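Local coordinates for nonribosomal peptide synthase (Streptomyces sp. MJ635-86F5, PDB 5JJP), which probably activates an aliphatic beta-amino acid by ATP-dependent adenylation, as a member of the AMP-binding (ANL) enzyme family, at residues T114-V120 with S142-L146. Residues are numbered along the deposited sequence; the frame is centred on the assembly and turned at random.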
loop_
_atom_site.group_PDB
_atom_site.type_symbol
_atom_site.label_atom_id
_atom_site.label_comp_id
_atom_site.label_asym_id
_atom_site.label_seq_id
_atom_site.Cartn_x
_atom_site.Cartn_y
_atom_site.Cartn_z
ATOM N N THR A 114 5.973 10.477 -2.147
ATOM C CA THR A 114 5.429 11.819 -2.266
ATOM C C THR A 114 5.019 12.028 -3.727
ATOM O O THR A 114 5.513 11.323 -4.617
ATOM C CB THR A 114 6.544 12.769 -1.745
ATOM O OG1 THR A 114 6.368 12.995 -0.330
ATOM C CG2 THR A 114 6.555 14.018 -2.375
ATOM N N ILE A 115 4.152 12.980 -3.993
ATOM C CA ILE A 115 3.910 13.398 -5.373
ATOM C C ILE A 115 4.225 14.865 -5.564
ATOM O O ILE A 115 4.321 15.609 -4.568
ATOM C CB ILE A 115 2.488 13.095 -5.813
ATOM C CG1 ILE A 115 1.475 13.668 -4.808
ATOM C CG2 ILE A 115 2.313 11.581 -5.922
ATOM C CD1 ILE A 115 0.035 13.679 -5.343
ATOM N N PRO A 116 4.452 15.269 -6.831
ATOM C CA PRO A 116 4.749 16.673 -7.129
ATOM C C PRO A 116 3.764 17.669 -6.512
ATOM O O PRO A 116 4.176 18.762 -6.096
ATOM C CB PRO A 116 4.703 16.727 -8.674
ATOM C CG PRO A 116 5.115 15.339 -9.094
ATOM C CD PRO A 116 4.532 14.428 -8.053
ATOM N N GLU A 117 2.495 17.263 -6.423
ATOM C CA GLU A 117 1.421 18.111 -5.917
ATOM C C GLU A 117 1.366 18.156 -4.406
ATOM O O GLU A 117 0.528 18.842 -3.840
ATOM C CB GLU A 117 0.091 17.604 -6.463
ATOM C CG GLU A 117 -0.048 17.703 -7.995
ATOM C CD GLU A 117 0.609 16.563 -8.764
ATOM O OE1 GLU A 117 0.894 15.513 -8.187
ATOM O OE2 GLU A 117 0.868 16.734 -9.972
ATOM N N THR A 118 2.166 17.336 -3.740
ATOM C CA THR A 118 2.228 17.388 -2.289
ATOM C C THR A 118 2.696 18.817 -1.881
ATOM O O THR A 118 3.773 19.270 -2.313
ATOM C CB THR A 118 3.235 16.364 -1.728
ATOM O OG1 THR A 118 2.850 15.025 -2.079
ATOM C CG2 THR A 118 3.278 16.453 -0.200
ATOM N N PRO A 119 1.907 19.508 -1.048
ATOM C CA PRO A 119 2.236 20.873 -0.633
ATOM C C PRO A 119 3.624 20.989 -0.021
ATOM O O PRO A 119 4.013 20.191 0.841
ATOM C CB PRO A 119 1.175 21.188 0.421
ATOM C CG PRO A 119 0.020 20.269 0.089
ATOM C CD PRO A 119 0.719 18.997 -0.326
ATOM N N VAL A 120 4.365 21.986 -0.480
ATOM C CA VAL A 120 5.715 22.216 -0.033
ATOM C C VAL A 120 5.824 22.350 1.535
ATOM O O VAL A 120 6.796 21.905 2.133
ATOM C CB VAL A 120 6.313 23.425 -0.832
ATOM C CG1 VAL A 120 5.642 24.722 -0.380
ATOM C CG2 VAL A 120 7.841 23.568 -0.673
ATOM N N SER A 142 10.340 18.828 -10.975
ATOM C CA SER A 142 10.933 20.144 -10.838
ATOM C C SER A 142 10.501 20.732 -9.532
ATOM O O SER A 142 10.045 21.864 -9.453
ATOM C CB SER A 142 10.544 21.053 -12.009
ATOM O OG SER A 142 9.125 21.257 -12.004
ATOM N N ARG A 143 10.692 19.959 -8.481
ATOM C CA ARG A 143 10.240 20.435 -7.184
ATOM C C ARG A 143 11.060 21.668 -6.754
ATOM O O ARG A 143 12.282 21.639 -6.760
ATOM C CB ARG A 143 10.342 19.291 -6.160
ATOM C CG ARG A 143 10.231 19.736 -4.692
ATOM C CD ARG A 143 8.814 20.209 -4.355
ATOM N NE ARG A 143 7.906 19.095 -4.151
ATOM C CZ ARG A 143 6.673 19.214 -3.695
ATOM N NH1 ARG A 143 6.174 20.409 -3.367
ATOM N NH2 ARG A 143 5.932 18.133 -3.545
ATOM N N GLU A 144 10.369 22.691 -6.290
ATOM C CA GLU A 144 10.946 23.878 -5.665
ATOM C C GLU A 144 10.731 23.885 -4.147
ATOM O O GLU A 144 9.805 23.248 -3.631
ATOM C CB GLU A 144 10.180 25.169 -6.080
ATOM C CG GLU A 144 10.250 25.748 -7.488
ATOM C CD GLU A 144 9.146 26.820 -7.731
ATOM O OE1 GLU A 144 8.171 26.921 -6.944
ATOM O OE2 GLU A 144 9.260 27.572 -8.741
ATOM N N GLY A 145 11.543 24.687 -3.457
ATOM C CA GLY A 145 11.453 24.857 -1.979
ATOM C C GLY A 145 12.348 23.916 -1.165
ATOM O O GLY A 145 12.217 23.824 0.057
ATOM N N LEU A 146 13.233 23.190 -1.833
ATOM C CA LEU A 146 14.059 22.236 -1.091
ATOM C C LEU A 146 15.208 22.874 -0.286
ATOM O O LEU A 146 15.815 23.859 -0.727
ATOM C CB LEU A 146 14.675 21.211 -1.999
ATOM C CG LEU A 146 13.653 20.293 -2.654
ATOM C CD1 LEU A 146 14.291 19.625 -3.839
ATOM C CD2 LEU A 146 13.074 19.250 -1.713
#
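Arg143 pins the loop that follows strand 111-114 to the loop that follows strand 134-138, a polar surface contact in which one guanidinium grips the carbonyl of Thr118, the last residue of a beta turn. Both strands belong to the same mixed sheet, with strand 87-90 lying between them, and the arginine bridges the two loops near the end of that middle strand, where Glu90 pairs with NE. Its side chain starts with CG anti to the backbone N and then bends at chi2 and chi3, which swings the guanidinium over to Thr118. There NH1 and NH2 share one acceptor: Thr118 O lies 2.7 Å from Arg143 NH2 and 2.9 Å from Arg143 NH1. The oxygen sits near the guanidinium plane; NH2 approaches on a lone pair, whereas NH1 lies almost in line with the carbonyl bond (C=O...N 177°). The N-H...O angles of 146° and 139° are bent, as expected when two donors converge on one atom. Pro116 O lies over one face of the group, 3.2 Å from Arg143 NH2, too poorly angled for a hydrogen bond. The turn that ends at Thr118 is type I, from Ile115, and is closed twice at Ile115 O: by Thr118 N, and by Thr118 OG1 at 2.9 Å. Farther along, where helix 120-130 begins right after the N-cap residue Pro119, Val120 CG2 packs 3.6 Å from Glu144 O and next to Gly145, where a CB would clash with that methyl and, at this positive phi, press on Glu144 O. Cutting Arg143 back to an alanine would probably leave Thr118 O without these two donors and Glu90 without this cationic mate. With Thr118 O at the NH1/NH2 end, Pro116 O over a face and the Glu90 carboxylate at NE, the surroundings would be expected to stabilise the positive charge.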